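Side-chain contacts in alpha-L-arabinosidase (Xanthomonas axonopodis pv. citri, PDB 6D25), which probably releases alpha-L-arabinofuranosyl side groups from arabinoxylans, including those on internally di-substituted units, as a trimeric arabinofuranosidase of family GH51: residues Ala88-Asn93 and Pro403-Thr408; Gly98-Asp103 and Trp204-Asn209; Val226-Pro229 and Lys233-Lys236; Pro239-Asp244 and Thr303-Ile308; Ala330-Thr335 and Gln341-Leu346. All coordinates share one frame; numbering follows the deposited sequence.

Overall arrangement
The eight parallel strands, running 1 to 8 in chain order, form the (beta/alpha)8 barrel of GH51 enzymes, and all five contacts involve loops around it. Interaction 1 reaches from the barrel to the C-terminal beta domain through one glutamine amide and a water. Interactions 2 and 4 lie beyond the ends of barrel strands, one covalent, the other a histidine held by a carbonyl and a proline; they touch through Trp204, whose NE1 approaches Gly240 O. Interaction 3, which combines apolar packing with a backbone N-H to serine hydroxyl hydrogen bond, adjoins interaction 4 in sequence by way of strand 235-238. Interactions 1 to 4 are partly buried, whereas interaction 5 is a surface loop closed by backbone and water.

Interaction 1: Ala88-Asn93 and Pro403-Thr408; sequences AIAVPN and PYQDAT
Gln405 bridges to the backbone of Ile89 and Ala90 with the amide at the end of its side chain, and nearly all of this small contact depends on it. Its polar part is a fork: NE2 lies 3.3 Å from Ile89 O and 3.3 Å from Ala90 O, and donates a weak, bent hydrogen bond to each. The two carbonyl oxygens sit side by side because Ala90 adopts a left-handed backbone conformation (phi 52°), so that one NH2 group can serve both. The other end of the amide is tied by water. A single molecule donates to Gln405 OE1 at 2.7 Å and to Ala90 O, also at 2.7 Å, which leaves Ala90 O gripped by the amide and the water together and favours the amide lying this way round. Van der Waals contact is slight: the methyl CB of Ala90 comes alongside the amide, 4.0 Å from OE1 of Gln405. The glutamine arrives from the first corner of a type II turn, Tyr404 to Ala407, closed by Ala407 N to Tyr404 O; with CG set beside the backbone N (chi1 -69°) and the rest of the chain extended, it spans the gap between two backbones that stay well apart. Around the contact, Asp406 at the turn's second corner forms a salt bridge with Arg46, and Ile89 packs on Tyr395, Phe398 and Ala399 of helix 393-400. The glutamine thus joins the link between helix 80-88 and barrel strand 93-96 to the start of strand 407-421, where the chain enters the C-terminal beta domain.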
# COMPACT_ATOMS: atom_id res chain seq x y z
N ALA A 88 29.98 -13.03 -27.08
CA ALA A 88 31.40 -12.74 -27.31
C ALA A 88 31.93 -11.72 -26.28
O ALA A 88 33.13 -11.68 -26.07
CB ALA A 88 31.63 -12.23 -28.72
N ILE A 89 31.08 -10.93 -25.63
CA ILE A 89 31.60 -10.01 -24.57
C ILE A 89 31.30 -10.56 -23.16
O ILE A 89 31.55 -9.85 -22.16
CB ILE A 89 31.08 -8.57 -24.76
CG1 ILE A 89 29.57 -8.47 -24.76
CG2 ILE A 89 31.69 -7.96 -25.99
CD1 ILE A 89 29.03 -7.06 -24.58
N ALA A 90 30.81 -11.80 -23.08
CA ALA A 90 30.56 -12.50 -21.80
C ALA A 90 29.70 -11.63 -20.85
O ALA A 90 30.09 -11.29 -19.74
CB ALA A 90 31.88 -12.91 -21.15
N VAL A 91 28.52 -11.27 -21.31
CA VAL A 91 27.59 -10.52 -20.49
C VAL A 91 27.41 -11.24 -19.15
O VAL A 91 27.05 -12.40 -19.13
CB VAL A 91 26.25 -10.32 -21.22
CG1 VAL A 91 25.24 -9.67 -20.29
CG2 VAL A 91 26.39 -9.52 -22.50
N PRO A 92 27.58 -10.53 -18.03
CA PRO A 92 27.52 -11.19 -16.71
C PRO A 92 26.10 -11.29 -16.13
O PRO A 92 25.75 -12.26 -15.43
CB PRO A 92 28.38 -10.28 -15.81
CG PRO A 92 28.17 -8.90 -16.40
CD PRO A 92 28.11 -9.17 -17.91
N ASN A 93 25.29 -10.27 -16.39
CA ASN A 93 23.85 -10.26 -15.99
C ASN A 93 23.12 -9.28 -16.89
O ASN A 93 23.74 -8.38 -17.48
CB ASN A 93 23.67 -9.93 -14.51
CG ASN A 93 23.75 -8.45 -14.19
OD1 ASN A 93 22.80 -7.69 -14.48
ND2 ASN A 93 24.82 -8.04 -13.54
N PRO A 403 39.01 -8.50 -19.73
CA PRO A 403 39.94 -9.01 -18.73
C PRO A 403 39.70 -8.45 -17.30
O PRO A 403 40.18 -9.05 -16.35
CB PRO A 403 41.31 -8.56 -19.24
CG PRO A 403 41.13 -8.40 -20.75
CD PRO A 403 39.72 -7.88 -20.86
N TYR A 404 38.97 -7.35 -17.16
CA TYR A 404 38.60 -6.82 -15.85
C TYR A 404 37.57 -7.70 -15.13
O TYR A 404 37.41 -7.55 -13.92
CB TYR A 404 38.06 -5.39 -15.98
CG TYR A 404 39.10 -4.30 -16.12
CD1 TYR A 404 40.15 -4.42 -17.00
CD2 TYR A 404 39.01 -3.15 -15.37
CE1 TYR A 404 41.12 -3.42 -17.11
CE2 TYR A 404 39.95 -2.13 -15.47
CZ TYR A 404 41.02 -2.27 -16.34
OH TYR A 404 41.95 -1.27 -16.45
N GLN A 405 36.88 -8.61 -15.82
CA GLN A 405 35.82 -9.39 -15.21
C GLN A 405 36.40 -10.32 -14.13
O GLN A 405 37.17 -11.22 -14.44
CB GLN A 405 35.07 -10.23 -16.26
CG GLN A 405 34.27 -9.34 -17.20
CD GLN A 405 33.29 -10.12 -18.04
OE1 GLN A 405 32.93 -11.24 -17.69
NE2 GLN A 405 32.79 -9.49 -19.11
N ASP A 406 36.06 -10.04 -12.86
CA ASP A 406 36.54 -10.81 -11.71
C ASP A 406 38.06 -10.72 -11.58
O ASP A 406 38.70 -11.62 -11.03
CB ASP A 406 36.00 -12.25 -11.74
CG ASP A 406 34.50 -12.33 -11.43
OD1 ASP A 406 33.95 -11.37 -10.80
OD2 ASP A 406 33.89 -13.36 -11.83
N ALA A 407 38.63 -9.64 -12.05
CA ALA A 407 40.07 -9.40 -11.93
C ALA A 407 40.35 -8.83 -10.54
O ALA A 407 39.41 -8.62 -9.73
CB ALA A 407 40.55 -8.44 -13.00
N THR A 408 41.63 -8.58 -10.27
CA THR A 408 42.09 -7.96 -9.05
C THR A 408 42.52 -6.52 -9.38
O THR A 408 43.37 -6.30 -10.25
CB THR A 408 43.26 -8.76 -8.46
OG1 THR A 408 42.82 -10.08 -8.17
CG2 THR A 408 43.86 -8.15 -7.22
O HOH W 1 30.64 -12.62 -17.49

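Interaction 2: Gly98-Asp103 and Trp204-Asn209; sequences GGCFAD and WGCGGN
The backbones approach most closely at two places, with the CA atoms of Cys100 and Cys206 5.7 Å apart and those of Asp103 and Gly207 5.2 Å apart. At the first, a disulfide joins SG of Cys100 to SG of Cys206 at 2.1 Å, with a chi3 of -87°, near the relaxed right angle and of left-handed sense. The two halves leave their backbones differently: SG of Cys100 stands anti to its carbonyl carbon (chi1 -66°), whereas that of Cys206 is wedged between the backbone N and the carbonyl carbon (chi1 62°). Both loops follow barrel strands, 93-96 and 196-199, so the crosslink staples two beta-alpha loops at the C-terminal ends of the strands, the side of a (beta/alpha)8 barrel on which glycosidases carry their active sites. A glycerol, probably from the crystallisation liquor, is hydrogen-bonded to Cys100 N. Three residues on from Cys100, Asp103 lays its carboxylate against the bare backbone of Gly207: OD2 is 3.5 Å from Gly207 CA and 3.8 Å from Cys206 SG, both van der Waals contacts, while OD1 accepts a hydrogen bond from Asn201 N and so anchors the group. The loop carrying Cys206 is itself pinned by Gly205 O, which takes bonds from both Gly208 N and Asn209 N. Its far end meets a second subunit, where Asn209 binds Arg220 and Thr224 of that neighbouring copy.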
# COMPACT_ATOMS: atom_id res chain seq x y z
N GLY A 98 12.74 -3.61 -16.52
CA GLY A 98 12.89 -2.18 -16.42
C GLY A 98 13.72 -1.82 -15.20
O GLY A 98 14.27 -2.72 -14.59
N GLY A 99 13.89 -0.52 -14.88
CA GLY A 99 13.31 0.57 -15.64
C GLY A 99 11.91 0.91 -15.19
O GLY A 99 11.26 0.14 -14.46
N CYS A 100 11.42 2.07 -15.67
CA CYS A 100 10.05 2.53 -15.44
C CYS A 100 9.00 1.45 -15.80
O CYS A 100 7.98 1.31 -15.14
CB CYS A 100 9.81 3.82 -16.19
SG CYS A 100 10.83 5.20 -15.54
N PHE A 101 9.23 0.74 -16.89
CA PHE A 101 8.28 -0.32 -17.29
C PHE A 101 8.05 -1.34 -16.16
O PHE A 101 6.91 -1.82 -16.00
CB PHE A 101 8.80 -1.02 -18.53
CG PHE A 101 7.95 -2.13 -19.09
CD1 PHE A 101 7.01 -1.86 -20.07
CD2 PHE A 101 8.15 -3.44 -18.68
CE1 PHE A 101 6.25 -2.90 -20.60
CE2 PHE A 101 7.40 -4.47 -19.23
CZ PHE A 101 6.43 -4.18 -20.17
N ALA A 102 9.06 -1.63 -15.35
CA ALA A 102 8.95 -2.70 -14.35
C ALA A 102 7.97 -2.33 -13.24
O ALA A 102 7.38 -3.24 -12.63
CB ALA A 102 10.30 -3.05 -13.77
N ASP A 103 7.83 -1.02 -12.97
CA ASP A 103 6.97 -0.56 -11.88
C ASP A 103 5.48 -0.62 -12.28
O ASP A 103 4.61 -0.34 -11.44
CB ASP A 103 7.40 0.85 -11.45
CG ASP A 103 8.91 0.98 -11.11
OD1 ASP A 103 9.40 0.08 -10.30
OD2 ASP A 103 9.62 1.99 -11.67
N TRP A 204 11.39 7.24 -6.43
CA TRP A 204 11.32 8.71 -6.28
C TRP A 204 10.63 9.33 -7.50
O TRP A 204 10.27 10.49 -7.43
CB TRP A 204 12.69 9.37 -6.05
CG TRP A 204 13.81 8.65 -6.72
CD1 TRP A 204 14.66 7.75 -6.15
CD2 TRP A 204 14.15 8.69 -8.12
NE1 TRP A 204 15.48 7.21 -7.10
CE2 TRP A 204 15.19 7.77 -8.32
CE3 TRP A 204 13.70 9.45 -9.21
CZ2 TRP A 204 15.77 7.58 -9.57
CZ3 TRP A 204 14.24 9.23 -10.45
CH2 TRP A 204 15.26 8.31 -10.62
N GLY A 205 10.45 8.58 -8.58
CA GLY A 205 9.91 9.12 -9.84
C GLY A 205 8.81 8.22 -10.40
O GLY A 205 7.75 8.09 -9.80
N CYS A 206 9.11 7.55 -11.52
CA CYS A 206 8.09 6.78 -12.26
C CYS A 206 7.55 5.59 -11.45
O CYS A 206 6.47 5.09 -11.74
CB CYS A 206 8.62 6.37 -13.65
SG CYS A 206 10.07 5.28 -13.55
N GLY A 207 8.25 5.15 -10.40
CA GLY A 207 7.77 4.07 -9.54
C GLY A 207 6.81 4.48 -8.45
O GLY A 207 6.39 3.59 -7.66
N GLY A 208 6.42 5.76 -8.36
CA GLY A 208 5.40 6.16 -7.40
C GLY A 208 5.67 7.49 -6.70
O GLY A 208 4.99 7.81 -5.78
N ASN A 209 6.63 8.28 -7.16
CA ASN A 209 6.85 9.66 -6.66
C ASN A 209 6.95 9.66 -5.12
O ASN A 209 6.38 10.52 -4.45
CB ASN A 209 5.78 10.61 -7.20
CG ASN A 209 6.01 10.89 -8.67
OD1 ASN A 209 7.01 11.51 -9.03
ND2 ASN A 209 5.17 10.34 -9.54

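Interaction 3: Val226-Pro229 and Lys233-Lys236; sequences VKSP and KILK
Ile234 points its side chain at the 226-229 segment, which runs almost exactly antiparallel to 233-236. Its CB lies 3.7 Å from Ser228 OG, and CG1 continues past the same hydroxyl oxygen. The branch CG2 turns instead to CG1 of Val226, a loose apolar contact at 4.4 Å. With CG1 beside the backbone N (chi1 -54°) and the chain then extended, the tip CD1 reaches across the other segment, 3.8 Å from Lys227 O and 4.3 Å from Pro229 CD. Ser228 OG also binds the backbone here: Ile234 N donates to it at 2.9 Å in a nearly straight bond (171°), so a side-chain oxygen tethers the two backbones. Lys236 lays its extended chain toward the same segment, and its NZ is hydrogen-bonded to Gln223 O. Lys227 faces the other way and makes a salt bridge with Glu104 of the third subunit. Ile234 is also backed by Phe197 of strand 196-199 and Thr172 of helix 161-172. This is a tight alpha-to-beta return, from helix 212-224 into strand 235-238, as belongs to a beta-alpha-beta crossover of the (beta/alpha)8 barrel.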
# COMPACT_ATOMS: atom_id res chain seq x y z
N VAL A 226 9.54 -11.68 -0.73
CA VAL A 226 10.40 -12.35 -1.71
C VAL A 226 11.36 -13.26 -0.95
O VAL A 226 12.35 -12.82 -0.40
CB VAL A 226 11.16 -11.33 -2.57
CG1 VAL A 226 12.06 -12.02 -3.57
CG2 VAL A 226 10.21 -10.41 -3.29
N LYS A 227 11.06 -14.52 -0.96
CA LYS A 227 11.77 -15.49 -0.14
C LYS A 227 12.57 -16.44 -1.04
O LYS A 227 12.15 -16.78 -2.16
CB LYS A 227 10.74 -16.24 0.71
CG LYS A 227 10.17 -15.41 1.85
CD LYS A 227 9.35 -16.20 2.81
CE LYS A 227 9.00 -15.46 4.09
NZ LYS A 227 8.14 -14.29 3.80
N SER A 228 13.75 -16.78 -0.58
CA SER A 228 14.62 -17.75 -1.24
C SER A 228 14.15 -19.16 -0.90
O SER A 228 13.93 -19.48 0.27
CB SER A 228 16.02 -17.57 -0.78
OG SER A 228 16.53 -16.33 -1.22
N PRO A 229 14.01 -20.03 -1.89
CA PRO A 229 13.83 -21.42 -1.47
C PRO A 229 15.15 -21.98 -0.91
O PRO A 229 16.20 -21.32 -0.97
CB PRO A 229 13.40 -22.10 -2.77
CG PRO A 229 14.21 -21.34 -3.81
CD PRO A 229 14.26 -19.90 -3.32
N LYS A 233 19.84 -18.83 -3.44
CA LYS A 233 19.74 -17.54 -2.74
C LYS A 233 19.38 -16.43 -3.75
O LYS A 233 20.08 -16.22 -4.75
CB LYS A 233 21.08 -17.28 -2.06
CG LYS A 233 21.22 -15.89 -1.46
CD LYS A 233 20.39 -15.65 -0.23
CE LYS A 233 21.06 -14.61 0.66
NZ LYS A 233 20.07 -14.02 1.58
N ILE A 234 18.28 -15.73 -3.47
CA ILE A 234 17.84 -14.55 -4.24
C ILE A 234 18.31 -13.29 -3.49
O ILE A 234 17.80 -12.98 -2.42
CB ILE A 234 16.32 -14.55 -4.42
CG1 ILE A 234 15.84 -15.87 -5.05
CG2 ILE A 234 15.88 -13.35 -5.26
CD1 ILE A 234 14.33 -16.00 -5.16
N LEU A 235 19.26 -12.56 -4.06
CA LEU A 235 19.74 -11.33 -3.45
C LEU A 235 18.77 -10.20 -3.75
O LEU A 235 18.27 -10.11 -4.88
CB LEU A 235 21.15 -11.02 -3.99
CG LEU A 235 22.23 -12.06 -3.65
CD1 LEU A 235 23.49 -11.74 -4.40
CD2 LEU A 235 22.50 -12.15 -2.16
N LYS A 236 18.56 -9.32 -2.79
CA LYS A 236 17.57 -8.25 -2.94
C LYS A 236 18.25 -6.89 -3.07
O LYS A 236 19.06 -6.53 -2.21
CB LYS A 236 16.64 -8.25 -1.73
CG LYS A 236 15.79 -9.52 -1.60
CD LYS A 236 15.32 -9.73 -0.19
CE LYS A 236 14.37 -10.89 -0.08
NZ LYS A 236 13.90 -11.03 1.32

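Interaction 4: Pro239-Asp244 and Thr303-Ile308; sequences PGPSDD and TKHSAI
His305 reaches from the 303-308 stretch of helix 285-312 to the loop 239-244 and carries essentially all of the contact. The helix is regular as it approaches this point, with Thr303 O accepting from Ala307 N. At His305, CG is set beside the backbone N (chi1 -72°), and the imidazole is directed into the loop. NE2 donates to Asp243 O at 2.8 Å in an almost perfectly straight bond (175°) that lies both in the ring plane and in the carbonyl plane; the proton is therefore on NE2. Pro241 comes over one face of the ring, its CG 3.4 Å from CE1 and 3.8 Å from the ring centroid, a CH-pi contact 26° off the normal and displaced toward the rim. The loop leads from barrel strand 235-238 into helix 246-256, while the histidine's helix comes after the next strand, 262-269; one side chain thereby ties successive beta-alpha units of the barrel. ND1 makes a weak hydrogen bond with Thr249 OG1, and the ring also meets that of Tyr246, so helix 246-256 helps to set its rotation. A turn farther on, Ile308 packs on Tyr246 and Glu250 of the same helix.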
# COMPACT_ATOMS: atom_id res chain seq x y z
N PRO A 239 15.80 0.05 -3.77
CA PRO A 239 15.67 1.24 -4.63
C PRO A 239 16.43 2.42 -3.99
O PRO A 239 16.15 2.82 -2.88
CB PRO A 239 14.15 1.43 -4.70
CG PRO A 239 13.67 0.96 -3.39
CD PRO A 239 14.52 -0.25 -3.12
N GLY A 240 17.47 2.87 -4.67
CA GLY A 240 18.38 3.88 -4.14
C GLY A 240 18.25 5.21 -4.87
O GLY A 240 17.26 5.47 -5.55
N PRO A 241 19.25 6.10 -4.69
CA PRO A 241 19.18 7.47 -5.12
C PRO A 241 19.36 7.67 -6.64
O PRO A 241 20.00 6.86 -7.34
CB PRO A 241 20.37 8.11 -4.42
CG PRO A 241 21.37 7.00 -4.34
CD PRO A 241 20.51 5.78 -4.04
N SER A 242 18.82 8.77 -7.10
CA SER A 242 19.20 9.38 -8.35
C SER A 242 20.27 10.45 -8.10
O SER A 242 20.10 11.24 -7.18
CB SER A 242 18.03 10.08 -8.99
OG SER A 242 18.40 10.57 -10.27
N ASP A 243 21.33 10.48 -8.90
CA ASP A 243 22.26 11.60 -8.90
C ASP A 243 22.78 11.82 -7.48
O ASP A 243 23.21 10.87 -6.85
CB ASP A 243 21.65 12.88 -9.49
CG ASP A 243 21.12 12.75 -10.90
OD1 ASP A 243 21.54 11.80 -11.60
OD2 ASP A 243 20.28 13.61 -11.33
N ASP A 244 22.75 13.05 -6.99
CA ASP A 244 23.36 13.42 -5.73
C ASP A 244 22.29 13.50 -4.62
O ASP A 244 22.37 14.36 -3.73
CB ASP A 244 24.11 14.75 -5.86
CG ASP A 244 23.23 15.90 -6.32
OD1 ASP A 244 22.12 15.65 -6.77
OD2 ASP A 244 23.69 17.04 -6.24
N THR A 303 31.76 8.22 -4.35
CA THR A 303 32.51 8.52 -3.15
C THR A 303 31.56 8.91 -2.03
O THR A 303 31.62 8.37 -0.92
CB THR A 303 33.59 9.59 -3.42
OG1 THR A 303 34.45 9.01 -4.41
CG2 THR A 303 34.37 9.97 -2.19
N LYS A 304 30.70 9.86 -2.31
CA LYS A 304 29.83 10.44 -1.28
C LYS A 304 28.73 9.46 -0.88
O LYS A 304 28.45 9.34 0.32
CB LYS A 304 29.29 11.79 -1.73
CG LYS A 304 30.35 12.88 -1.67
CD LYS A 304 29.92 14.23 -2.12
CE LYS A 304 31.07 15.21 -1.99
NZ LYS A 304 30.73 16.51 -2.63
N HIS A 305 28.10 8.79 -1.83
CA HIS A 305 27.11 7.75 -1.46
C HIS A 305 27.78 6.63 -0.65
O HIS A 305 27.19 6.16 0.33
CB HIS A 305 26.40 7.18 -2.69
CG HIS A 305 25.41 8.12 -3.32
ND1 HIS A 305 24.31 8.62 -2.63
CD2 HIS A 305 25.35 8.62 -4.58
CE1 HIS A 305 23.63 9.41 -3.44
NE2 HIS A 305 24.24 9.43 -4.64
N SER A 306 29.00 6.21 -1.03
CA SER A 306 29.73 5.15 -0.27
C SER A 306 29.97 5.61 1.16
O SER A 306 29.84 4.83 2.09
CB SER A 306 31.04 4.79 -0.94
OG SER A 306 30.80 4.23 -2.22
N ALA A 307 30.33 6.86 1.36
CA ALA A 307 30.66 7.31 2.71
C ALA A 307 29.40 7.27 3.59
O ALA A 307 29.47 6.95 4.80
CB ALA A 307 31.27 8.70 2.68
N ILE A 308 28.25 7.58 3.02
CA ILE A 308 27.01 7.44 3.78
C ILE A 308 26.74 5.96 4.10
O ILE A 308 26.33 5.63 5.24
CB ILE A 308 25.83 8.09 3.02
CG1 ILE A 308 26.05 9.59 2.88
CG2 ILE A 308 24.52 7.79 3.74
CD1 ILE A 308 25.18 10.25 1.88

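Interaction 5: Ala330-Thr335 and Gln341-Leu346; sequences APLPGT and QQQNSL
Leu332 and Gln341 are joined through their backbones: Leu332 N donates to Gln341 O at 2.9 Å. Pro331 CA adds a CA-H...O contact to that oxygen at 3.5 Å. The leucine side chain then runs over the backbone beyond it, CG 3.6 Å from Gln341 O and CD1 3.9 Å from Gln343 N. Thr335 and Gln341 cross obliquely, with the methyl CG2 of the threonine 3.4 Å from OE1 of the glutamine. Water completes this shell, donating to Thr335 OG1 and accepting from Gln341 N. What positions the threonine is a type II turn, Leu332 to Thr335: with OG1 turned between backbone N and carbonyl carbon (chi1 68°), it donates to a lone pair of Leu332 O at 2.7 Å, and Thr335 N binds the same oxygen. Farther out, Gln342 is anchored through OE1 to Tyr329 N and NE2 to Thr327 O, while Gln343 OE1 accepts from Asn344 N at 2.9 Å. Ser345 takes the N-cap position of helix 346-361. The contact pins a beta-alpha loop of the (beta/alpha)8 barrel, running from strand 319-325 to that helix, back on itself.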
# COMPACT_ATOMS: atom_id res chain seq x y z
N ALA A 330 19.51 13.79 -27.34
CA ALA A 330 18.30 13.98 -28.13
C ALA A 330 18.04 12.70 -28.93
O ALA A 330 18.98 12.04 -29.40
CB ALA A 330 18.41 15.17 -29.06
N PRO A 331 16.78 12.39 -29.15
CA PRO A 331 16.45 11.29 -30.07
C PRO A 331 16.89 11.63 -31.51
O PRO A 331 16.90 12.80 -31.89
CB PRO A 331 14.93 11.19 -29.98
CG PRO A 331 14.49 12.61 -29.66
CD PRO A 331 15.58 13.17 -28.77
N LEU A 332 17.27 10.62 -32.29
CA LEU A 332 17.64 10.88 -33.66
C LEU A 332 16.45 11.47 -34.42
O LEU A 332 15.29 11.11 -34.17
CB LEU A 332 18.09 9.57 -34.32
CG LEU A 332 19.47 9.07 -33.90
CD1 LEU A 332 19.64 7.60 -34.24
CD2 LEU A 332 20.56 9.91 -34.51
N PRO A 333 16.74 12.34 -35.40
CA PRO A 333 15.70 12.97 -36.20
C PRO A 333 14.79 11.94 -36.88
O PRO A 333 15.28 10.92 -37.39
CB PRO A 333 16.45 13.77 -37.26
CG PRO A 333 17.75 14.11 -36.58
CD PRO A 333 18.08 12.84 -35.79
N GLY A 334 13.49 12.15 -36.82
CA GLY A 334 12.58 11.24 -37.53
C GLY A 334 12.24 10.00 -36.71
O GLY A 334 11.46 9.18 -37.16
N THR A 335 12.78 9.85 -35.49
CA THR A 335 12.43 8.68 -34.68
C THR A 335 11.39 9.04 -33.64
O THR A 335 11.26 10.19 -33.25
CB THR A 335 13.68 8.08 -34.01
OG1 THR A 335 14.21 8.97 -33.01
CG2 THR A 335 14.72 7.68 -35.03
N GLN A 341 16.14 6.43 -29.24
CA GLN A 341 17.11 5.97 -30.21
C GLN A 341 18.12 7.08 -30.46
O GLN A 341 17.76 8.19 -30.83
CB GLN A 341 16.43 5.54 -31.51
CG GLN A 341 15.44 4.41 -31.26
CD GLN A 341 14.71 3.93 -32.49
OE1 GLN A 341 14.67 4.63 -33.53
NE2 GLN A 341 14.11 2.75 -32.36
N GLN A 342 19.39 6.77 -30.21
CA GLN A 342 20.47 7.73 -30.39
C GLN A 342 21.66 6.97 -31.00
O GLN A 342 21.77 5.75 -30.83
CB GLN A 342 20.83 8.40 -29.06
CG GLN A 342 21.30 7.42 -27.98
CD GLN A 342 21.43 8.00 -26.58
OE1 GLN A 342 20.58 8.81 -26.17
NE2 GLN A 342 22.44 7.59 -25.85
N GLN A 343 22.54 7.69 -31.67
CA GLN A 343 23.76 7.09 -32.17
C GLN A 343 24.78 7.02 -31.02
O GLN A 343 24.56 7.45 -29.85
CB GLN A 343 24.30 7.84 -33.41
CG GLN A 343 24.01 7.14 -34.74
CD GLN A 343 24.76 5.83 -34.90
OE1 GLN A 343 25.56 5.47 -34.04
NE2 GLN A 343 24.49 5.10 -35.98
N ASN A 344 25.87 6.34 -31.34
CA ASN A 344 26.87 5.88 -30.38
C ASN A 344 28.23 6.11 -31.04
O ASN A 344 28.55 5.44 -32.04
CB ASN A 344 26.57 4.42 -30.06
CG ASN A 344 27.19 3.90 -28.79
OD1 ASN A 344 28.45 3.90 -28.66
ND2 ASN A 344 26.35 3.36 -27.93
N SER A 345 28.95 7.14 -30.55
CA SER A 345 30.14 7.62 -31.22
C SER A 345 31.38 7.31 -30.39
O SER A 345 31.31 6.74 -29.30
CB SER A 345 30.03 9.12 -31.46
OG SER A 345 30.22 9.82 -30.23
N LEU A 346 32.53 7.73 -30.91
CA LEU A 346 33.78 7.63 -30.14
C LEU A 346 33.62 8.28 -28.74
O LEU A 346 34.22 7.80 -27.75
CB LEU A 346 34.92 8.27 -30.92
CG LEU A 346 36.29 8.22 -30.26
CD1 LEU A 346 36.76 6.79 -30.01
CD2 LEU A 346 37.31 9.01 -31.12
O HOH W 2 13.99 7.86 -30.41